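Local coordinates for protein prolyl oligopeptidase (PDB 1YR2) that probably hydrolyses peptide bonds on the carboxyl side of proline, and to a lesser degree of alanine, in oligopeptides as a serine peptidase, at residues Glu109-Pro114 against Pro446-His451; Gln115-Ser120 against Trp168-Asp173; Leu135-Ala140 against Lys147-Leu152; Gly174-Tyr179 against Leu214-Asn219. All blocks are in the same frame, centred on the assembly; numbering follows the deposited sequence.

Contact 1 of 4, residues Glu109-Pro114 against Pro446-His451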
loop_
_atom_site.group_PDB
_atom_site.type_symbol
_atom_site.label_atom_id
_atom_site.label_comp_id
_atom_site.label_asym_id
_atom_site.label_seq_id
_atom_site.Cartn_x
_atom_site.Cartn_y
_atom_site.Cartn_z
ATOM N N GLU A 109 15.870 1.417 10.793
ATOM C CA GLU A 109 16.631 1.129 9.582
ATOM C C GLU A 109 15.863 0.259 8.591
ATOM O O GLU A 109 14.989 -0.557 8.966
ATOM C CB GLU A 109 17.965 0.463 9.960
ATOM C CG GLU A 109 17.825 -0.966 10.434
ATOM C CD GLU A 109 19.170 -1.543 10.884
ATOM O OE1 GLU A 109 20.198 -1.260 10.195
ATOM O OE2 GLU A 109 19.177 -2.280 11.908
ATOM N N ARG A 110 16.229 0.386 7.314
ATOM C CA ARG A 110 15.604 -0.413 6.256
ATOM C C ARG A 110 16.621 -0.814 5.213
ATOM O O ARG A 110 17.425 -0.024 4.790
ATOM C CB ARG A 110 14.471 0.353 5.568
ATOM C CG ARG A 110 13.622 1.239 6.477
ATOM C CD ARG A 110 12.552 2.075 5.732
ATOM N NE ARG A 110 13.133 3.218 5.002
ATOM C CZ ARG A 110 13.416 3.233 3.707
ATOM N NH1 ARG A 110 13.164 2.172 2.942
ATOM N NH2 ARG A 110 13.934 4.321 3.160
ATOM N N PHE A 111 16.562 -2.068 4.808
ATOM C CA PHE A 111 17.414 -2.616 3.758
ATOM C C PHE A 111 16.566 -2.788 2.496
ATOM O O PHE A 111 15.396 -3.167 2.571
ATOM C CB PHE A 111 18.016 -3.969 4.168
ATOM C CG PHE A 111 19.056 -3.882 5.221
ATOM C CD1 PHE A 111 18.686 -3.803 6.551
ATOM C CD2 PHE A 111 20.406 -3.878 4.911
ATOM C CE1 PHE A 111 19.672 -3.759 7.549
ATOM C CE2 PHE A 111 21.363 -3.852 5.889
ATOM C CZ PHE A 111 20.997 -3.764 7.199
ATOM N N GLY A 112 17.153 -2.492 1.341
ATOM C CA GLY A 112 16.555 -2.856 0.071
ATOM C C GLY A 112 16.894 -4.263 -0.336
ATOM O O GLY A 112 17.794 -4.895 0.209
ATOM N N LEU A 113 16.180 -4.799 -1.330
ATOM C CA LEU A 113 16.490 -6.087 -1.865
ATOM C C LEU A 113 17.870 -5.994 -2.514
ATOM O O LEU A 113 18.119 -5.105 -3.334
ATOM C CB LEU A 113 15.460 -6.552 -2.894
ATOM C CG LEU A 113 14.053 -6.970 -2.407
ATOM C CD1 LEU A 113 13.032 -6.782 -3.537
ATOM C CD2 LEU A 113 14.040 -8.438 -1.861
ATOM N N PRO A 114 18.735 -6.951 -2.190
ATOM C CA PRO A 114 20.080 -6.965 -2.743
ATOM C C PRO A 114 20.217 -7.533 -4.151
ATOM O O PRO A 114 19.460 -8.420 -4.537
ATOM C CB PRO A 114 20.838 -7.799 -1.750
ATOM C CG PRO A 114 19.886 -8.624 -1.110
ATOM C CD PRO A 114 18.566 -7.949 -1.129
ATOM N N PRO A 446 15.769 -15.524 7.755
ATOM C CA PRO A 446 16.234 -14.133 7.937
ATOM C C PRO A 446 17.490 -13.779 7.166
ATOM O O PRO A 446 18.383 -14.595 7.013
ATOM C CB PRO A 446 16.460 -14.043 9.463
ATOM C CG PRO A 446 15.609 -15.136 10.004
ATOM C CD PRO A 446 15.677 -16.272 9.019
ATOM N N TRP A 447 17.565 -12.540 6.679
ATOM C CA TRP A 447 18.767 -12.017 6.073
ATOM C C TRP A 447 19.387 -11.021 7.065
ATOM O O TRP A 447 19.676 -11.382 8.203
ATOM C CB TRP A 447 18.430 -11.417 4.692
ATOM C CG TRP A 447 19.637 -11.030 3.907
ATOM C CD1 TRP A 447 20.713 -11.844 3.599
ATOM C CD2 TRP A 447 19.957 -9.731 3.358
ATOM N NE1 TRP A 447 21.659 -11.127 2.913
ATOM C CE2 TRP A 447 21.235 -9.834 2.760
ATOM C CE3 TRP A 447 19.290 -8.501 3.301
ATOM C CZ2 TRP A 447 21.850 -8.753 2.109
ATOM C CZ3 TRP A 447 19.891 -7.415 2.673
ATOM C CH2 TRP A 447 21.181 -7.555 2.088
ATOM N N GLU A 448 19.616 -9.785 6.680
ATOM C CA GLU A 448 20.176 -8.821 7.593
ATOM C C GLU A 448 19.301 -8.608 8.792
ATOM O O GLU A 448 18.093 -8.337 8.655
ATOM C CB GLU A 448 20.405 -7.475 6.926
ATOM C CG GLU A 448 21.561 -7.514 5.933
ATOM C CD GLU A 448 22.901 -7.517 6.593
ATOM O OE1 GLU A 448 23.060 -6.892 7.663
ATOM O OE2 GLU A 448 23.794 -8.139 6.006
ATOM N N PRO A 449 19.874 -8.676 9.977
ATOM C CA PRO A 449 19.111 -8.236 11.162
ATOM C C PRO A 449 18.682 -6.769 11.072
ATOM O O PRO A 449 19.414 -5.941 10.538
ATOM C CB PRO A 449 20.100 -8.409 12.286
ATOM C CG PRO A 449 21.067 -9.409 11.813
ATOM C CD PRO A 449 21.208 -9.196 10.335
ATOM N N VAL A 450 17.494 -6.465 11.590
ATOM C CA VAL A 450 16.943 -5.112 11.627
ATOM C C VAL A 450 16.622 -4.784 13.076
ATOM O O VAL A 450 15.923 -5.553 13.743
ATOM C CB VAL A 450 15.648 -5.031 10.766
ATOM C CG1 VAL A 450 14.906 -3.752 10.969
ATOM C CG2 VAL A 450 15.992 -5.126 9.289
ATOM N N HIS A 451 17.119 -3.658 13.578
ATOM C CA HIS A 451 16.874 -3.304 14.959
ATOM C C HIS A 451 15.530 -2.548 15.117
ATOM O O HIS A 451 15.390 -1.428 14.646
ATOM C CB HIS A 451 18.020 -2.464 15.552
ATOM C CG HIS A 451 17.728 -1.989 16.947
ATOM N ND1 HIS A 451 17.352 -2.852 17.962
ATOM C CD2 HIS A 451 17.723 -0.738 17.486
ATOM C CE1 HIS A 451 17.133 -2.152 19.064
ATOM N NE2 HIS A 451 17.347 -0.868 18.801
HETATM O O HOH W 1 16.852 0.382 13.336
#
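Where the first blade of the beta-propeller meets the chain leaving the last blade, the ring of F111 lies flat on the methylenes of E448. E448 CB stands 3.7 Å from the centroid of the F111 ring. The line between them is only 10° off the ring normal, a clear CH-pi contact. V450 CG2 adds a flank, 4.1 Å from F111 CD1. With an alanine in place of F111, the E448 methylenes and V450 would probably lose the surface they rest on, and a gap would open between the two segments. The blades here are four-stranded antiparallel sheets, but no beta bridge joins these nearly antiparallel segments; side chains do most of the joining. W447 CG is anti to the backbone N (chi1 -172°), which carries the indole to P114: P114 CG sits over one face, 3.6 Å from W447 CH2, while E448 CG covers the opposite face. The one direct hydrogen bond runs from H451 N to E109 OE2 (3.0 Å), on the anti lone pair and nearly straight at 162°. E109 OE1 accepts from W125 NE1, so both carboxylate oxygens are held. One water links E109 N to H451 O. E448 OE2 forms a salt bridge with R138 NH1 and accepts from G145 N.

Contact 2 of 4, residues Gln115-Ser120 against Trp168-Asp173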
loop_
_atom_site.group_PDB
_atom_site.type_symbol
_atom_site.label_atom_id
_atom_site.label_comp_id
_atom_site.label_asym_id
_atom_site.label_seq_id
_atom_site.Cartn_x
_atom_site.Cartn_y
_atom_site.Cartn_z
ATOM N N GLN A 115 21.181 -7.015 -4.890
ATOM C CA GLN A 115 21.532 -7.481 -6.230
ATOM C C GLN A 115 22.952 -8.006 -6.167
ATOM O O GLN A 115 23.865 -7.281 -5.771
ATOM C CB GLN A 115 21.431 -6.354 -7.252
ATOM C CG GLN A 115 20.035 -5.837 -7.462
ATOM C CD GLN A 115 19.113 -6.876 -8.109
ATOM O OE1 GLN A 115 19.568 -7.762 -8.849
ATOM N NE2 GLN A 115 17.824 -6.758 -7.845
ATOM N N ARG A 116 23.134 -9.265 -6.524
ATOM C CA ARG A 116 24.485 -9.876 -6.603
ATOM C C ARG A 116 24.978 -9.847 -8.054
ATOM O O ARG A 116 24.267 -10.294 -8.958
ATOM C CB ARG A 116 24.404 -11.304 -6.107
ATOM C CG ARG A 116 24.063 -11.394 -4.621
ATOM C CD ARG A 116 23.743 -12.830 -4.099
ATOM N NE ARG A 116 24.016 -12.860 -2.668
ATOM C CZ ARG A 116 25.126 -13.344 -2.104
ATOM N NH1 ARG A 116 26.088 -13.910 -2.819
ATOM N NH2 ARG A 116 25.241 -13.284 -0.778
ATOM N N ARG A 117 26.141 -9.238 -8.289
ATOM C CA ARG A 117 26.776 -9.287 -9.592
ATOM C C ARG A 117 28.274 -9.488 -9.357
ATOM O O ARG A 117 28.892 -8.790 -8.555
ATOM C CB ARG A 117 26.533 -8.022 -10.420
ATOM C CG ARG A 117 25.093 -7.657 -10.710
ATOM C CD ARG A 117 24.365 -8.626 -11.686
ATOM N NE ARG A 117 23.077 -8.056 -11.981
ATOM C CZ ARG A 117 22.019 -8.214 -11.216
ATOM N NH1 ARG A 117 22.062 -9.031 -10.167
ATOM N NH2 ARG A 117 20.890 -7.625 -11.545
ATOM N N GLY A 118 28.847 -10.459 -10.060
ATOM C CA GLY A 118 30.261 -10.779 -9.906
ATOM C C GLY A 118 30.632 -11.141 -8.492
ATOM O O GLY A 118 30.024 -12.013 -7.882
ATOM N N ALA A 119 31.594 -10.416 -7.973
ATOM C CA ALA A 119 32.139 -10.628 -6.645
ATOM C C ALA A 119 31.445 -9.801 -5.572
ATOM O O ALA A 119 31.861 -9.831 -4.419
ATOM C CB ALA A 119 33.607 -10.309 -6.645
ATOM N N SER A 120 30.380 -9.094 -5.934
ATOM C CA SER A 120 29.813 -8.074 -5.064
ATOM C C SER A 120 28.298 -8.222 -4.893
ATOM O O SER A 120 27.570 -8.740 -5.753
ATOM C CB SER A 120 30.143 -6.664 -5.614
ATOM O OG SER A 120 31.520 -6.363 -5.579
ATOM N N TRP A 168 19.343 2.629 -10.074
ATOM C CA TRP A 168 20.731 2.179 -10.189
ATOM C C TRP A 168 20.728 0.751 -10.750
ATOM O O TRP A 168 19.760 0.068 -10.582
ATOM C CB TRP A 168 21.495 2.238 -8.875
ATOM C CG TRP A 168 20.886 1.508 -7.740
ATOM C CD1 TRP A 168 20.022 2.009 -6.849
ATOM C CD2 TRP A 168 21.087 0.125 -7.374
ATOM N NE1 TRP A 168 19.668 1.044 -5.937
ATOM C CE2 TRP A 168 20.295 -0.123 -6.244
ATOM C CE3 TRP A 168 21.868 -0.894 -7.866
ATOM C CZ2 TRP A 168 20.253 -1.351 -5.594
ATOM C CZ3 TRP A 168 21.832 -2.146 -7.216
ATOM C CH2 TRP A 168 21.030 -2.352 -6.094
ATOM N N ALA A 169 21.821 0.371 -11.396
ATOM C CA ALA A 169 21.996 -0.940 -11.965
ATOM C C ALA A 169 23.466 -1.231 -12.001
ATOM O O ALA A 169 24.262 -0.489 -12.596
ATOM C CB ALA A 169 21.399 -1.015 -13.337
ATOM N N ALA A 170 23.851 -2.332 -11.378
ATOM C CA ALA A 170 25.207 -2.816 -11.493
ATOM C C ALA A 170 25.373 -3.578 -12.822
ATOM O O ALA A 170 24.447 -4.278 -13.288
ATOM C CB ALA A 170 25.530 -3.697 -10.346
ATOM N N SER A 171 26.577 -3.504 -13.388
ATOM C CA SER A 171 26.912 -4.258 -14.585
ATOM C C SER A 171 26.884 -5.769 -14.339
ATOM O O SER A 171 26.890 -6.250 -13.186
ATOM C CB SER A 171 28.302 -3.822 -15.140
ATOM O OG SER A 171 29.357 -4.115 -14.234
ATOM N N ASP A 172 26.897 -6.537 -15.428
ATOM C CA ASP A 172 26.728 -7.997 -15.314
ATOM C C ASP A 172 27.810 -8.629 -14.462
ATOM O O ASP A 172 27.552 -9.590 -13.707
ATOM C CB ASP A 172 26.699 -8.668 -16.704
ATOM C CG ASP A 172 25.384 -8.430 -17.462
ATOM O OD1 ASP A 172 24.455 -7.772 -16.913
ATOM O OD2 ASP A 172 25.182 -8.882 -18.626
ATOM N N ASP A 173 29.033 -8.097 -14.529
ATOM C CA ASP A 173 30.128 -8.649 -13.720
ATOM C C ASP A 173 30.424 -7.839 -12.444
ATOM O O ASP A 173 31.373 -8.136 -11.716
ATOM C CB ASP A 173 31.392 -8.779 -14.563
ATOM C CG ASP A 173 31.985 -7.425 -14.932
ATOM O OD1 ASP A 173 31.404 -6.357 -14.537
ATOM O OD2 ASP A 173 33.010 -7.330 -15.676
HETATM O O HOH W 2 23.442 -6.549 -14.643
HETATM O O HOH W 3 21.468 -5.077 -13.204
HETATM O O HOH W 4 27.898 -11.952 -12.336
HETATM O O HOH W 5 32.850 -8.130 -9.439
#
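R117 buries more surface here than any other residue of the two segments, and it does so with its aliphatic half. R117 CB lies 3.3 Å from S171 O, and R117 CG is 4.0 Å from A170 CB. A bend at chi2 (-69°) folds the chain back, bringing the guanidinium to its own strand: R117 NH1 donates to R116 O (2.8 Å), and R117 NH2 to Q115 OE1 (3.0 Å) from above the amide plane. Its polar links to the other segment run through water: one, at the guanidinium edge and in its plane, takes the NE hydrogen and donates to A170 O and D172 OD1, and a second joins NH2 to A170 O. Q115 CG rests 3.9 Å from W168 CH2, with the Q115 amide and indole planes 67° apart. At the far end G118 has positive phi in a type II' turn, and G118 CA makes a C-H...O contact with D173 O (3.4 Å); a side chain there would collide with that oxygen. The segments belong to the edge strands 110-117 and 163-170 of two consecutive four-stranded propeller sheets, and F122 of strand 120-126 packs on W168 and A170.

Contact 3 of 4, residues Leu135-Ala140 against Lys147-Leu152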
loop_
_atom_site.group_PDB
_atom_site.type_symbol
_atom_site.label_atom_id
_atom_site.label_comp_id
_atom_site.label_asym_id
_atom_site.label_seq_id
_atom_site.Cartn_x
_atom_site.Cartn_y
_atom_site.Cartn_z
ATOM N N LEU A 135 23.436 3.767 -1.187
ATOM C CA LEU A 135 23.720 2.511 -1.893
ATOM C C LEU A 135 25.028 1.992 -1.310
ATOM O O LEU A 135 26.087 2.648 -1.406
ATOM C CB LEU A 135 23.875 2.737 -3.395
ATOM C CG LEU A 135 24.068 1.418 -4.176
ATOM C CD1 LEU A 135 22.963 0.473 -3.923
ATOM C CD2 LEU A 135 24.259 1.758 -5.661
ATOM N N LEU A 136 24.912 0.829 -0.709
ATOM C CA LEU A 136 26.026 0.064 -0.174
ATOM C C LEU A 136 26.422 -1.106 -1.041
ATOM O O LEU A 136 25.633 -1.679 -1.826
ATOM C CB LEU A 136 25.683 -0.488 1.216
ATOM C CG LEU A 136 25.193 0.518 2.239
ATOM C CD1 LEU A 136 25.228 -0.116 3.570
ATOM C CD2 LEU A 136 26.004 1.780 2.199
ATOM N N VAL A 137 27.687 -1.471 -0.888
ATOM C CA VAL A 137 28.242 -2.600 -1.599
ATOM C C VAL A 137 29.183 -3.345 -0.677
ATOM O O VAL A 137 29.849 -2.770 0.183
ATOM C CB VAL A 137 29.024 -2.133 -2.853
ATOM C CG1 VAL A 137 30.228 -1.270 -2.461
ATOM C CG2 VAL A 137 29.449 -3.323 -3.695
ATOM N N ARG A 138 29.258 -4.639 -0.829
ATOM C CA ARG A 138 30.268 -5.402 -0.091
ATOM C C ARG A 138 30.601 -6.689 -0.839
ATOM O O ARG A 138 29.898 -7.025 -1.783
ATOM C CB ARG A 138 29.780 -5.671 1.328
ATOM C CG ARG A 138 28.677 -6.739 1.422
ATOM C CD ARG A 138 28.161 -6.952 2.892
ATOM N NE ARG A 138 27.091 -7.951 2.884
ATOM C CZ ARG A 138 26.088 -7.976 3.710
ATOM N NH1 ARG A 138 26.008 -7.107 4.697
ATOM N NH2 ARG A 138 25.177 -8.908 3.599
ATOM N N PRO A 139 31.668 -7.402 -0.500
ATOM C CA PRO A 139 31.914 -8.680 -1.185
ATOM C C PRO A 139 30.746 -9.665 -1.011
ATOM O O PRO A 139 30.138 -9.733 0.061
ATOM C CB PRO A 139 33.212 -9.197 -0.530
ATOM C CG PRO A 139 33.877 -7.911 -0.019
ATOM C CD PRO A 139 32.713 -7.102 0.505
ATOM N N ALA A 140 30.471 -10.434 -2.057
ATOM C CA ALA A 140 29.336 -11.346 -2.091
ATOM C C ALA A 140 29.430 -12.394 -1.016
ATOM O O ALA A 140 28.411 -12.852 -0.545
ATOM C CB ALA A 140 29.212 -12.023 -3.464
ATOM N N LYS A 147 28.971 -4.560 7.936
ATOM C CA LYS A 147 28.675 -3.212 7.395
ATOM C C LYS A 147 29.203 -3.029 5.959
ATOM O O LYS A 147 30.383 -3.256 5.656
ATOM C CB LYS A 147 29.223 -2.105 8.322
ATOM C CG LYS A 147 28.904 -0.704 7.872
ATOM C CD LYS A 147 27.418 -0.407 7.911
ATOM C CE LYS A 147 27.108 1.025 7.415
ATOM N NZ LYS A 147 25.650 1.372 7.583
ATOM N N GLY A 148 28.310 -2.634 5.071
ATOM C CA GLY A 148 28.688 -2.388 3.696
ATOM C C GLY A 148 29.402 -1.065 3.523
ATOM O O GLY A 148 29.287 -0.212 4.364
ATOM N N ARG A 149 30.102 -0.937 2.407
ATOM C CA ARG A 149 30.801 0.290 2.027
ATOM C C ARG A 149 29.825 1.204 1.281
ATOM O O ARG A 149 29.038 0.738 0.444
ATOM C CB ARG A 149 32.005 -0.079 1.151
ATOM C CG ARG A 149 32.659 1.072 0.443
ATOM C CD ARG A 149 33.949 0.705 -0.222
ATOM N NE ARG A 149 33.865 -0.482 -1.109
ATOM C CZ ARG A 149 33.730 -0.446 -2.438
ATOM N NH1 ARG A 149 33.570 0.713 -3.080
ATOM N NH2 ARG A 149 33.734 -1.593 -3.127
ATOM N N VAL A 150 29.847 2.492 1.598
ATOM C CA VAL A 150 29.004 3.442 0.907
ATOM C C VAL A 150 29.538 3.682 -0.498
ATOM O O VAL A 150 30.617 4.217 -0.699
ATOM C CB VAL A 150 28.910 4.756 1.653
ATOM C CG1 VAL A 150 28.102 5.784 0.853
ATOM C CG2 VAL A 150 28.326 4.495 3.061
ATOM N N LEU A 151 28.748 3.275 -1.468
ATOM C CA LEU A 151 29.026 3.452 -2.872
ATOM C C LEU A 151 28.414 4.743 -3.397
ATOM O O LEU A 151 29.105 5.474 -4.092
ATOM C CB LEU A 151 28.514 2.238 -3.661
ATOM C CG LEU A 151 28.888 2.222 -5.140
ATOM C CD1 LEU A 151 30.425 2.317 -5.386
ATOM C CD2 LEU A 151 28.330 0.960 -5.787
ATOM N N LEU A 152 27.137 5.009 -3.108
ATOM C CA LEU A 152 26.557 6.340 -3.307
ATOM C C LEU A 152 25.881 6.844 -2.048
ATOM O O LEU A 152 25.212 6.086 -1.353
ATOM C CB LEU A 152 25.521 6.327 -4.439
ATOM C CG LEU A 152 25.918 5.758 -5.804
ATOM C CD1 LEU A 152 24.669 5.544 -6.648
ATOM C CD2 LEU A 152 26.879 6.713 -6.450
#
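L136 and V150 meet on one face of an antiparallel beta hairpin, strands 134-139 and 149-152, the outer half of the first propeller blade. L136 CD2 approaches V150 CG2 to 3.7 Å, while its other branch, CD1, reaches over G148, 4.1 Å from G148 O. An alanine at L136 would remove both branches and would probably leave V150 CG2 without its neighbour, opening a gap above G148 and beside W125 of the adjoining strand. On the other face V137 and R149 stand side by side, pointing the same way. V137 chi1 is 63°, which sets CG1 between the backbone N and the carbonyl carbon and places that methyl over the centre of the R149 guanidinium, 3.6 Å from R149 CZ. The guanidinium is tied to V196 O through NH1, which should help keep it flat against the methyl. L135 and L152 share this face, side by side with the same heading, L135 CD2 3.9 Å from L152 CD1. L151 runs alongside, since a classic beta bulge sets L151 and L152 both opposite L135. V137 and R149 make the regular pair of backbone bonds. At the bulge L135 O takes two donors: L152 N, in the carbonyl plane on a lone pair at 3.1 Å, and L151 N, almost in line with the C=O bond at 2.7 Å.

Contact 4 of 4, residues Gly174-Tyr179 against Leu214-Asn219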
loop_
_atom_site.group_PDB
_atom_site.type_symbol
_atom_site.label_atom_id
_atom_site.label_comp_id
_atom_site.label_asym_id
_atom_site.label_seq_id
_atom_site.Cartn_x
_atom_site.Cartn_y
_atom_site.Cartn_z
ATOM N N GLY A 174 29.626 -6.807 -12.213
ATOM C CA GLY A 174 29.558 -6.081 -10.959
ATOM C C GLY A 174 30.654 -5.043 -10.807
ATOM O O GLY A 174 30.874 -4.527 -9.702
ATOM N N ARG A 175 31.394 -4.782 -11.875
ATOM C CA ARG A 175 32.553 -3.901 -11.754
ATOM C C ARG A 175 32.236 -2.422 -11.980
ATOM O O ARG A 175 33.013 -1.552 -11.536
ATOM C CB ARG A 175 33.706 -4.358 -12.661
ATOM C CG ARG A 175 34.279 -5.747 -12.340
ATOM C CD ARG A 175 35.528 -6.073 -13.165
ATOM N NE ARG A 175 36.582 -5.113 -12.814
ATOM C CZ ARG A 175 37.405 -5.231 -11.766
ATOM N NH1 ARG A 175 37.348 -6.279 -10.989
ATOM N NH2 ARG A 175 38.301 -4.282 -11.506
ATOM N N LEU A 176 31.088 -2.128 -12.605
ATOM C CA LEU A 176 30.629 -0.745 -12.822
ATOM C C LEU A 176 29.188 -0.605 -12.398
ATOM O O LEU A 176 28.450 -1.604 -12.357
ATOM C CB LEU A 176 30.696 -0.387 -14.308
ATOM C CG LEU A 176 32.072 -0.398 -14.916
ATOM C CD1 LEU A 176 31.916 -0.298 -16.439
ATOM C CD2 LEU A 176 32.936 0.771 -14.356
ATOM N N LEU A 177 28.809 0.596 -12.000
ATOM C CA LEU A 177 27.447 0.869 -11.608
ATOM C C LEU A 177 26.965 2.124 -12.305
ATOM O O LEU A 177 27.648 3.152 -12.351
ATOM C CB LEU A 177 27.358 0.984 -10.094
ATOM C CG LEU A 177 25.936 1.182 -9.587
ATOM C CD1 LEU A 177 25.506 0.012 -8.830
ATOM C CD2 LEU A 177 25.853 2.453 -8.813
ATOM N N ALA A 178 25.784 2.009 -12.873
ATOM C CA ALA A 178 25.128 3.091 -13.556
ATOM C C ALA A 178 24.038 3.568 -12.651
ATOM O O ALA A 178 23.372 2.757 -11.988
ATOM C CB ALA A 178 24.538 2.622 -14.898
ATOM N N TYR A 179 23.828 4.891 -12.613
ATOM C CA TYR A 179 22.748 5.419 -11.852
ATOM C C TYR A 179 22.128 6.651 -12.458
ATOM O O TYR A 179 22.789 7.364 -13.175
ATOM C CB TYR A 179 23.171 5.644 -10.398
ATOM C CG TYR A 179 24.245 6.628 -10.226
ATOM C CD1 TYR A 179 25.573 6.293 -10.472
ATOM C CD2 TYR A 179 23.960 7.891 -9.750
ATOM C CE1 TYR A 179 26.585 7.229 -10.279
ATOM C CE2 TYR A 179 24.953 8.809 -9.592
ATOM C CZ TYR A 179 26.256 8.464 -9.830
ATOM O OH TYR A 179 27.261 9.388 -9.644
ATOM N N LEU A 214 17.426 1.209 -16.989
ATOM C CA LEU A 214 18.861 1.171 -17.088
ATOM C C LEU A 214 19.082 -0.303 -17.302
ATOM O O LEU A 214 18.673 -1.124 -16.467
ATOM C CB LEU A 214 19.517 1.590 -15.781
ATOM C CG LEU A 214 19.289 2.999 -15.300
ATOM C CD1 LEU A 214 19.910 3.167 -13.936
ATOM C CD2 LEU A 214 19.819 4.012 -16.294
ATOM N N ALA A 215 19.670 -0.673 -18.415
ATOM C CA ALA A 215 19.889 -2.100 -18.666
ATOM C C ALA A 215 21.235 -2.310 -19.286
ATOM O O ALA A 215 21.500 -1.841 -20.398
ATOM C CB ALA A 215 18.828 -2.663 -19.577
ATOM N N TRP A 216 22.086 -3.083 -18.608
ATOM C CA TRP A 216 23.423 -3.318 -19.119
ATOM C C TRP A 216 23.380 -4.370 -20.229
ATOM O O TRP A 216 22.656 -5.366 -20.141
ATOM C CB TRP A 216 24.336 -3.812 -17.986
ATOM C CG TRP A 216 24.779 -2.723 -17.052
ATOM C CD1 TRP A 216 24.146 -2.293 -15.919
ATOM C CD2 TRP A 216 25.939 -1.898 -17.187
ATOM N NE1 TRP A 216 24.860 -1.290 -15.320
ATOM C CE2 TRP A 216 25.956 -1.007 -16.090
ATOM C CE3 TRP A 216 26.989 -1.854 -18.102
ATOM C CZ2 TRP A 216 26.955 -0.062 -15.906
ATOM C CZ3 TRP A 216 27.973 -0.939 -17.935
ATOM C CH2 TRP A 216 27.972 -0.057 -16.815
ATOM N N LEU A 217 24.158 -4.114 -21.275
ATOM C CA LEU A 217 24.425 -5.053 -22.332
ATOM C C LEU A 217 25.843 -5.514 -22.077
ATOM O O LEU A 217 26.796 -4.857 -22.458
ATOM C CB LEU A 217 24.263 -4.373 -23.664
ATOM C CG LEU A 217 24.281 -5.259 -24.886
ATOM C CD1 LEU A 217 22.933 -5.841 -25.152
ATOM C CD2 LEU A 217 24.811 -4.466 -26.082
ATOM N N GLY A 218 25.971 -6.605 -21.366
ATOM C CA GLY A 218 27.256 -7.058 -20.841
ATOM C C GLY A 218 27.868 -6.097 -19.833
ATOM O O GLY A 218 27.145 -5.556 -18.995
ATOM N N ASN A 219 29.197 -5.926 -19.879
ATOM C CA ASN A 219 29.913 -5.155 -18.854
ATOM C C ASN A 219 30.335 -3.753 -19.225
ATOM O O ASN A 219 30.821 -3.037 -18.360
ATOM C CB ASN A 219 31.114 -5.964 -18.363
ATOM C CG ASN A 219 30.696 -7.380 -17.942
ATOM O OD1 ASN A 219 29.756 -7.531 -17.189
ATOM N ND2 ASN A 219 31.360 -8.369 -18.433
#
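L176, the first residue of segment 174-179 to touch the other segment, crosses the W216 indole at about a right angle. Its CB is 3.7 Å from W216 CH2. Beyond it, the branch ending in CD1 extends to the backbone of the following turn, 3.5 Å from N219 O. At L177 it is the backbone that meets the ring: L177 C lies near the indole plane, 4.2 Å from W216 CZ2. The L177 CB is directed away from the other segment, and the side chain packs on W168 and L152. The two segments come from consecutive blades of the beta-propeller, 176-183 in the second sheet and 215-216 at the edge of the third, and the indole bridges between them. A chi1 of -77° sets W216 CG beside its backbone N, and the ring reaches across to the neighbouring sheet, where W216 NE1 is hydrogen-bonded to A169 O. Continuing along the strand, A178 meets one ring atom twice: A178 N, in the indole plane at the ring edge, is 3.9 Å from W216 CZ2, and A178 CB is 3.7 Å from W216 CZ2. L214 then takes over from the indole: L214 CD1 lies 4.0 Å from A178 O. The same methyl ends the contact at Y179, 4.2 Å from Y179 CA, while the Y179 side chain packs on L165 and L152.

Overall arrangement
All four contacts fall in the propeller rather than in the hydrolase part of the chain, and trace a path from contact 1, at the junction of first and last blades, through the first blade to the second and third. Contacts 1 and 3 have centres about 13 Å apart and are tied by the salt bridge between E448 OE2 and R138 NH1 (2.8 Å). Contact 3 joins contact 2 by a probable hydrogen bond between A119 O and A140 N (2.8 Å). Contacts 2 and 4 lie closest, centres about 7 Å apart, coupled by a probable hydrogen bond between S171 N and L176 O (2.9 Å). L135 CD2 and L177 CD2 (3.6 Å) link contacts 3 and 4. Contacts 1 and 4 stay apart, nearest atoms about 10 Å.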